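Side-chain contacts in N-acetylmuramoyl-L-alanine amidase (Mycolicibacterium smegmatis, PDB 7AGM), which probably cleaves the amide bond between N-acetylmuramic acid and L-alanine in peptidoglycan, as a zinc-dependent cell-wall amidase: residues A[55-58]-A[59-63]; A[141-144]-A[145-149]; A[200-203]-A[204-207]. One frame throughout, in Å; residues are numbered along the deposited sequence. Where two conformers were deposited one is given.

Contact 1 of 3, residues A[55-58]-A[59-63]; sequences FTWD and TTLRV
Asp58 OD2 takes two arginines at once: Arg62, one helical turn on, and Arg201 of helix 198-219, which forms a second salt bridge with it. The Arg62 bond is nearly straight, with NE 2.8 Å from Asp58 OD2 and an N-H...O angle of 172°. The carboxylate oxygen lies in the guanidinium plane, whereas NE meets it from above the carboxylate plane, the two planes being turned 68° apart. Arg62 NH2 adds a weak bond to the same OD2, and a water that it holds in the guanidinium plane donates weakly to Asp58 OD1. Two positive partners on one oxygen probably keep Asp58 ionised.

This turn belongs to helix 52-69, which packs on the central mixed sheet of the Amidase_3 fold and carries the zinc ligand Glu52 near its start. Two threonines bend their hydroxyls back onto the helix. With OG1 beside its own backbone N (chi1 -58°), Thr59 donates to Phe55 O at 2.8 Å, from the opposite face of that carbonyl to its amide N. Thr59 OG1 also sits over one face of the Phe55 ring, 3.2 Å from CE1. Thr60 OG1 repeats the bond to Thr56 O at 2.7 Å. On another side of the helix, Leu61 CD1 lies over a face of the Trp57 indole, 3.5 Å from NE1 and displaced toward the ring's rim.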
loop_
_atom_site.group_PDB
_atom_site.type_symbol
_atom_site.label_atom_id
_atom_site.label_comp_id
_atom_site.label_asym_id
_atom_site.label_seq_id
_atom_site.Cartn_x
_atom_site.Cartn_y
_atom_site.Cartn_z
ATOM N N PHE A 55 2.995 11.752 1.925
ATOM C CA PHE A 55 3.921 10.808 1.311
ATOM C C PHE A 55 3.176 9.785 0.462
ATOM O O PHE A 55 3.568 9.506 -0.679
ATOM C CB PHE A 55 4.742 10.075 2.372
ATOM C CG PHE A 55 5.452 8.870 1.823
ATOM C CD1 PHE A 55 6.575 9.012 1.024
ATOM C CD2 PHE A 55 4.968 7.591 2.063
ATOM C CE1 PHE A 55 7.222 7.908 0.486
ATOM C CE2 PHE A 55 5.607 6.480 1.534
ATOM C CZ PHE A 55 6.736 6.628 0.748
ATOM N N THR A 56 2.115 9.185 1.014
ATOM C CA THR A 56 1.424 8.143 0.261
ATOM C C THR A 56 0.738 8.726 -0.964
ATOM O O THR A 56 0.718 8.100 -2.031
ATOM C CB THR A 56 0.406 7.416 1.143
ATOM O OG1 THR A 56 -0.657 8.311 1.498
ATOM C CG2 THR A 56 1.065 6.840 2.410
ATOM N N TRP A 57 0.183 9.928 -0.836
ATOM C CA TRP A 57 -0.489 10.573 -1.962
ATOM C C TRP A 57 0.474 10.806 -3.122
ATOM O O TRP A 57 0.244 10.343 -4.248
ATOM C CB TRP A 57 -1.107 11.887 -1.482
ATOM C CG TRP A 57 -1.668 12.729 -2.577
ATOM C CD1 TRP A 57 -1.186 13.932 -3.033
ATOM C CD2 TRP A 57 -2.835 12.446 -3.357
ATOM N NE1 TRP A 57 -1.983 14.404 -4.042
ATOM C CE2 TRP A 57 -3.005 13.516 -4.259
ATOM C CE3 TRP A 57 -3.754 11.391 -3.377
ATOM C CZ2 TRP A 57 -4.048 13.556 -5.178
ATOM C CZ3 TRP A 57 -4.796 11.438 -4.290
ATOM C CH2 TRP A 57 -4.930 12.510 -5.179
ATOM N N ASP A 58 1.583 11.503 -2.858
ATOM C CA ASP A 58 2.487 11.848 -3.951
ATOM C C ASP A 58 3.152 10.606 -4.542
ATOM O O ASP A 58 3.285 10.490 -5.769
ATOM C CB ASP A 58 3.518 12.872 -3.488
ATOM C CG ASP A 58 4.344 13.394 -4.635
ATOM O OD1 ASP A 58 3.794 14.176 -5.434
ATOM O OD2 ASP A 58 5.525 13.008 -4.750
ATOM N N THR A 59 3.536 9.649 -3.695
ATOM C CA THR A 59 4.121 8.412 -4.205
ATOM C C THR A 59 3.128 7.664 -5.087
ATOM O O THR A 59 3.496 7.151 -6.154
ATOM C CB THR A 59 4.585 7.538 -3.036
ATOM O OG1 THR A 59 5.536 8.268 -2.255
ATOM C CG2 THR A 59 5.244 6.256 -3.529
ATOM N N THR A 60 1.853 7.641 -4.687
ATOM C CA THR A 60 0.850 6.931 -5.476
ATOM C C THR A 60 0.617 7.616 -6.819
ATOM O O THR A 60 0.424 6.937 -7.836
ATOM C CB THR A 60 -0.453 6.760 -4.687
ATOM O OG1 THR A 60 -0.198 6.016 -3.480
ATOM C CG2 THR A 60 -1.477 5.987 -5.521
ATOM N N LEU A 61 0.672 8.959 -6.857
ATOM C CA LEU A 61 0.537 9.664 -8.132
ATOM C C LEU A 61 1.653 9.268 -9.091
ATOM O O LEU A 61 1.430 9.132 -10.301
ATOM C CB LEU A 61 0.563 11.176 -7.896
ATOM C CG LEU A 61 -0.659 11.771 -7.196
ATOM C CD1 LEU A 61 -0.481 13.274 -7.005
ATOM C CD2 LEU A 61 -1.936 11.476 -7.988
ATOM N N ARG A 62 2.866 9.103 -8.568
ATOM C CA ARG A 62 3.985 8.676 -9.396
ATOM C C ARG A 62 3.792 7.249 -9.882
ATOM O O ARG A 62 4.062 6.953 -11.053
ATOM C CB ARG A 62 5.285 8.842 -8.618
ATOM C CG ARG A 62 5.588 10.313 -8.331
ATOM C CD ARG A 62 6.704 10.489 -7.312
ATOM N NE ARG A 62 6.854 11.892 -6.915
ATOM C CZ ARG A 62 7.625 12.774 -7.542
ATOM N NH1 ARG A 62 8.336 12.412 -8.602
ATOM N NH2 ARG A 62 7.685 14.025 -7.104
ATOM N N VAL A 63 3.304 6.357 -9.010
ATOM C CA VAL A 63 2.986 4.994 -9.433
ATOM C C VAL A 63 1.942 5.014 -10.544
ATOM O O VAL A 63 2.085 4.333 -11.565
ATOM C CB VAL A 63 2.516 4.147 -8.232
ATOM C CG1 VAL A 63 1.912 2.816 -8.705
ATOM C CG2 VAL A 63 3.670 3.897 -7.249
HETATM O O HOH W 1 6.157 15.944 -5.422
#

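Contact 2 of 3, residues A[141-144]-A[145-149]; sequences VMRD and QLAAS
Met142 and Leu146, neighbours across one helical turn, meet through Met142 CG and Leu146 CD1 at 3.9 Å, with their side chains running at a slant to each other. Leu146 CG also lies 3.4 Å from Met142 O, the carbonyl that accepts the backbone N-H of Leu146. Elsewhere round the turn, the methyl CB of Ala147 comes within 3.6 Å of Arg143 NH2.

The guanidinium beside Ala147 is also tied to the adjacent residue, Asp144, by a salt bridge. Arg143 presents NE and NH2 side-on to the single oxygen OD1 of Asp144, at 2.8 Å from NE and 2.9 Å from NH2. OD1 lies close to the guanidinium plane and is approached on its anti side, by nitrogens tilted somewhat out of the carboxylate plane. The arginine chain leaves with CG anti to the backbone N (chi1 -177°) and then folds at its next two torsions, which brings the charged end round to Asp144 and forward toward Ala147. Its remaining nitrogen, NH1, bonds to Gly160 O in the chain that follows this helix, a second restraint on the group. Further on, helix 134-148 gives way to a turn, where the backbone N-H of Ser149 still bonds to Gln145 O.

Around these groups, Met142 and Leu146 rest on Val120 and Val181 of the central sheet, while Phe118 touches Arg143, Leu146 and Ala147. The chemistry therefore divides around the helix: an apolar side turned to the sheet, and an ion pair in which the positive charge of Arg143 is probably partly balanced by Asp144 while all three of its nitrogens have acceptors.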
loop_
_atom_site.group_PDB
_atom_site.type_symbol
_atom_site.label_atom_id
_atom_site.label_comp_id
_atom_site.label_asym_id
_atom_site.label_seq_id
_atom_site.Cartn_x
_atom_site.Cartn_y
_atom_site.Cartn_z
ATOM N N VAL A 141 6.583 -11.174 -5.058
ATOM C CA VAL A 141 7.106 -10.406 -6.186
ATOM C C VAL A 141 7.382 -8.966 -5.763
ATOM O O VAL A 141 8.423 -8.381 -6.105
ATOM C CB VAL A 141 6.123 -10.463 -7.371
ATOM C CG1 VAL A 141 6.596 -9.555 -8.497
ATOM C CG2 VAL A 141 5.928 -11.903 -7.873
ATOM N N MET A 142 6.456 -8.375 -5.008
ATOM C CA MET A 142 6.630 -6.997 -4.556
ATOM C C MET A 142 7.839 -6.871 -3.634
ATOM O O MET A 142 8.676 -5.973 -3.799
ATOM C CB MET A 142 5.363 -6.530 -3.845
ATOM C CG MET A 142 5.440 -5.090 -3.341
ATOM S SD MET A 142 5.534 -3.858 -4.658
ATOM C CE MET A 142 3.835 -3.850 -5.230
ATOM N N ARG A 143 7.953 -7.780 -2.658
ATOM C CA ARG A 143 9.119 -7.801 -1.774
ATOM C C ARG A 143 10.419 -7.916 -2.566
ATOM O O ARG A 143 11.394 -7.192 -2.301
ATOM C CB ARG A 143 8.982 -8.981 -0.816
ATOM C CG ARG A 143 10.091 -9.093 0.216
ATOM C CD ARG A 143 10.740 -10.466 0.189
ATOM N NE ARG A 143 11.767 -10.546 -0.841
ATOM C CZ ARG A 143 13.042 -10.197 -0.656
ATOM N NH1 ARG A 143 13.454 -9.747 0.527
ATOM N NH2 ARG A 143 13.908 -10.301 -1.656
ATOM N N ASP A 144 10.442 -8.803 -3.568
ATOM C CA ASP A 144 11.655 -9.004 -4.354
ATOM C C ASP A 144 12.030 -7.745 -5.128
ATOM O O ASP A 144 13.214 -7.398 -5.230
ATOM C CB ASP A 144 11.481 -10.193 -5.303
ATOM C CG ASP A 144 11.584 -11.534 -4.601
ATOM O OD1 ASP A 144 11.923 -11.572 -3.400
ATOM O OD2 ASP A 144 11.317 -12.556 -5.263
ATOM N N GLN A 145 11.039 -7.034 -5.671
ATOM C CA GLN A 145 11.354 -5.860 -6.478
ATOM C C GLN A 145 11.759 -4.667 -5.621
ATOM O O GLN A 145 12.618 -3.882 -6.032
ATOM C CB GLN A 145 10.201 -5.511 -7.427
ATOM C CG GLN A 145 10.057 -6.487 -8.576
ATOM C CD GLN A 145 11.378 -6.715 -9.295
ATOM O OE1 GLN A 145 12.017 -5.762 -9.753
ATOM N NE2 GLN A 145 11.801 -7.978 -9.390
ATOM N N LEU A 146 11.159 -4.511 -4.435
ATOM C CA LEU A 146 11.630 -3.486 -3.511
ATOM C C LEU A 146 13.063 -3.769 -3.086
ATOM O O LEU A 146 13.914 -2.871 -3.083
ATOM C CB LEU A 146 10.698 -3.416 -2.300
ATOM C CG LEU A 146 9.299 -2.853 -2.588
ATOM C CD1 LEU A 146 8.306 -3.180 -1.494
ATOM C CD2 LEU A 146 9.361 -1.353 -2.756
ATOM N N ALA A 147 13.356 -5.024 -2.746
ATOM C CA ALA A 147 14.706 -5.367 -2.310
ATOM C C ALA A 147 15.715 -5.287 -3.448
ATOM O O ALA A 147 16.870 -4.898 -3.226
ATOM C CB ALA A 147 14.713 -6.757 -1.676
ATOM N N ALA A 148 15.300 -5.634 -4.670
ATOM C CA ALA A 148 16.206 -5.545 -5.810
ATOM C C ALA A 148 16.583 -4.102 -6.096
ATOM O O ALA A 148 17.674 -3.840 -6.613
ATOM C CB ALA A 148 15.570 -6.182 -7.048
ATOM N N SER A 149 15.702 -3.165 -5.749
ATOM C CA SER A 149 15.917 -1.737 -5.946
ATOM C C SER A 149 16.837 -1.126 -4.895
ATOM O O SER A 149 17.088 0.083 -4.947
ATOM C CB SER A 149 14.571 -1.003 -5.963
ATOM O OG SER A 149 13.708 -1.506 -6.978
#

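Contact 3 of 3, residues A[200-203]-A[204-207]; sequences GRQK and YADA
Four successive i to i+4 backbone bonds, from Tyr204 N to Gly200 O through to Ala207 N to Lys203 O, make this a regular turn of helix 198-219, with Asp206 N 2.8 Å from Gln202 O among them. Beside the Asp206-Gln202 backbone bond the side chains of the same two residues join as well: Gln202 NE2 donates to Asp206 OD1 at 2.9 Å. NE2 comes in 38° above the carboxylate plane, though OD1 is nearly in the plane of the amide, and the two flat groups are turned 51° from one another. Gln202 reaches its partner by setting CG anti to the backbone N (chi1 -170°) and bending at the next bond. Its other amide atom, OE1, probably accepts from Arg62 NH1, which would restrain rotation of the amide.

The Tyr204 ring swings back beside the preceding turn, where its CD2 approaches Gly200 O to 3.3 Å. Ala205 CB lies 3.4 Å from Arg201 O.

Helix 189-196 touches Tyr204 through Leu194 and Met195, and the tyrosine ring meets Phe55 of helix 52-69 almost at right angles. Arg201 lies on Phe55 and Thr59 of the same helix, and Ala205 packs against Arg62 and Val63, joining helix 198-219 closely to helix 52-69.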
loop_
_atom_site.group_PDB
_atom_site.type_symbol
_atom_site.label_atom_id
_atom_site.label_comp_id
_atom_site.label_asym_id
_atom_site.label_seq_id
_atom_site.Cartn_x
_atom_site.Cartn_y
_atom_site.Cartn_z
ATOM N N GLY A 200 13.200 10.774 -3.759
ATOM C CA GLY A 200 12.970 9.600 -2.930
ATOM C C GLY A 200 11.606 8.982 -3.158
ATOM O O GLY A 200 11.475 7.756 -3.222
ATOM N N ARG A 201 10.568 9.818 -3.285
ATOM C CA ARG A 201 9.239 9.280 -3.553
ATOM C C ARG A 201 9.187 8.624 -4.929
ATOM O O ARG A 201 8.535 7.587 -5.109
ATOM C CB ARG A 201 8.178 10.374 -3.383
ATOM C CG ARG A 201 8.096 10.899 -1.941
ATOM C CD ARG A 201 6.882 11.775 -1.686
ATOM N NE ARG A 201 6.931 13.013 -2.467
ATOM C CZ ARG A 201 7.520 14.142 -2.078
ATOM N NH1 ARG A 201 8.129 14.214 -0.901
ATOM N NH2 ARG A 201 7.494 15.211 -2.871
ATOM N N GLN A 202 9.901 9.186 -5.903
ATOM C CA GLN A 202 10.006 8.535 -7.206
ATOM C C GLN A 202 10.730 7.197 -7.097
ATOM O O GLN A 202 10.376 6.236 -7.790
ATOM C CB GLN A 202 10.724 9.452 -8.199
ATOM C CG GLN A 202 10.662 8.954 -9.637
ATOM C CD GLN A 202 9.250 8.963 -10.190
ATOM O OE1 GLN A 202 8.520 9.946 -10.044
ATOM N NE2 GLN A 202 8.851 7.860 -10.825
ATOM N N LYS A 203 11.743 7.123 -6.226
ATOM C CA LYS A 203 12.475 5.879 -6.002
ATOM C C LYS A 203 11.545 4.793 -5.475
ATOM O O LYS A 203 11.529 3.665 -5.988
ATOM C CB LYS A 203 13.615 6.159 -5.017
ATOM C CG LYS A 203 14.488 4.975 -4.611
ATOM C CD LYS A 203 15.342 5.360 -3.396
ATOM C CE LYS A 203 16.241 4.232 -2.921
ATOM N NZ LYS A 203 17.206 3.835 -3.979
ATOM N N TYR A 204 10.746 5.122 -4.457
ATOM C CA TYR A 204 9.757 4.163 -3.970
ATOM C C TYR A 204 8.760 3.794 -5.061
ATOM O O TYR A 204 8.410 2.619 -5.226
ATOM C CB TYR A 204 9.011 4.739 -2.765
ATOM C CG TYR A 204 9.807 4.795 -1.479
ATOM C CD1 TYR A 204 10.278 3.628 -0.872
ATOM C CD2 TYR A 204 10.065 6.010 -0.855
ATOM C CE1 TYR A 204 10.997 3.678 0.318
ATOM C CE2 TYR A 204 10.771 6.074 0.319
ATOM C CZ TYR A 204 11.246 4.912 0.907
ATOM O OH TYR A 204 11.946 5.003 2.094
ATOM N N ALA A 205 8.275 4.790 -5.803
ATOM C CA ALA A 205 7.281 4.520 -6.840
ATOM C C ALA A 205 7.828 3.592 -7.915
ATOM O O ALA A 205 7.141 2.650 -8.332
ATOM C CB ALA A 205 6.788 5.830 -7.463
ATOM N N ASP A 206 9.068 3.826 -8.361
ATOM C CA ASP A 206 9.655 2.995 -9.409
ATOM C C ASP A 206 9.733 1.540 -8.966
ATOM O O ASP A 206 9.469 0.629 -9.755
ATOM C CB ASP A 206 11.059 3.494 -9.760
ATOM C CG ASP A 206 11.056 4.810 -10.511
ATOM O OD1 ASP A 206 10.006 5.213 -11.047
ATOM O OD2 ASP A 206 12.132 5.435 -10.575
ATOM N N ALA A 207 10.106 1.309 -7.705
ATOM C CA ALA A 207 10.198 -0.056 -7.194
ATOM C C ALA A 207 8.821 -0.696 -7.082
ATOM O O ALA A 207 8.640 -1.873 -7.427
ATOM C CB ALA A 207 10.890 -0.035 -5.830
#

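Along the chain the contacts come in series, on helices 52-69, 134-148 and 198-219, all within the one amidase domain. Contact 3 lies between the others in space, its centre 9 Å from that of contact 1 and 12 Å from that of contact 2, whereas the centres of contacts 1 and 2 are 18 Å apart and the two do not touch. The junction of contacts 1 and 3 combines polar bonds with packing, while contacts 2 and 3 meet through Leu146 on Ala207. Helix 198-219 thus joins two helices that both pack on the central mixed sheet. Contact 1 lies nearest the zinc site, with Thr56 about 6 Å from the metal, side chain to ion.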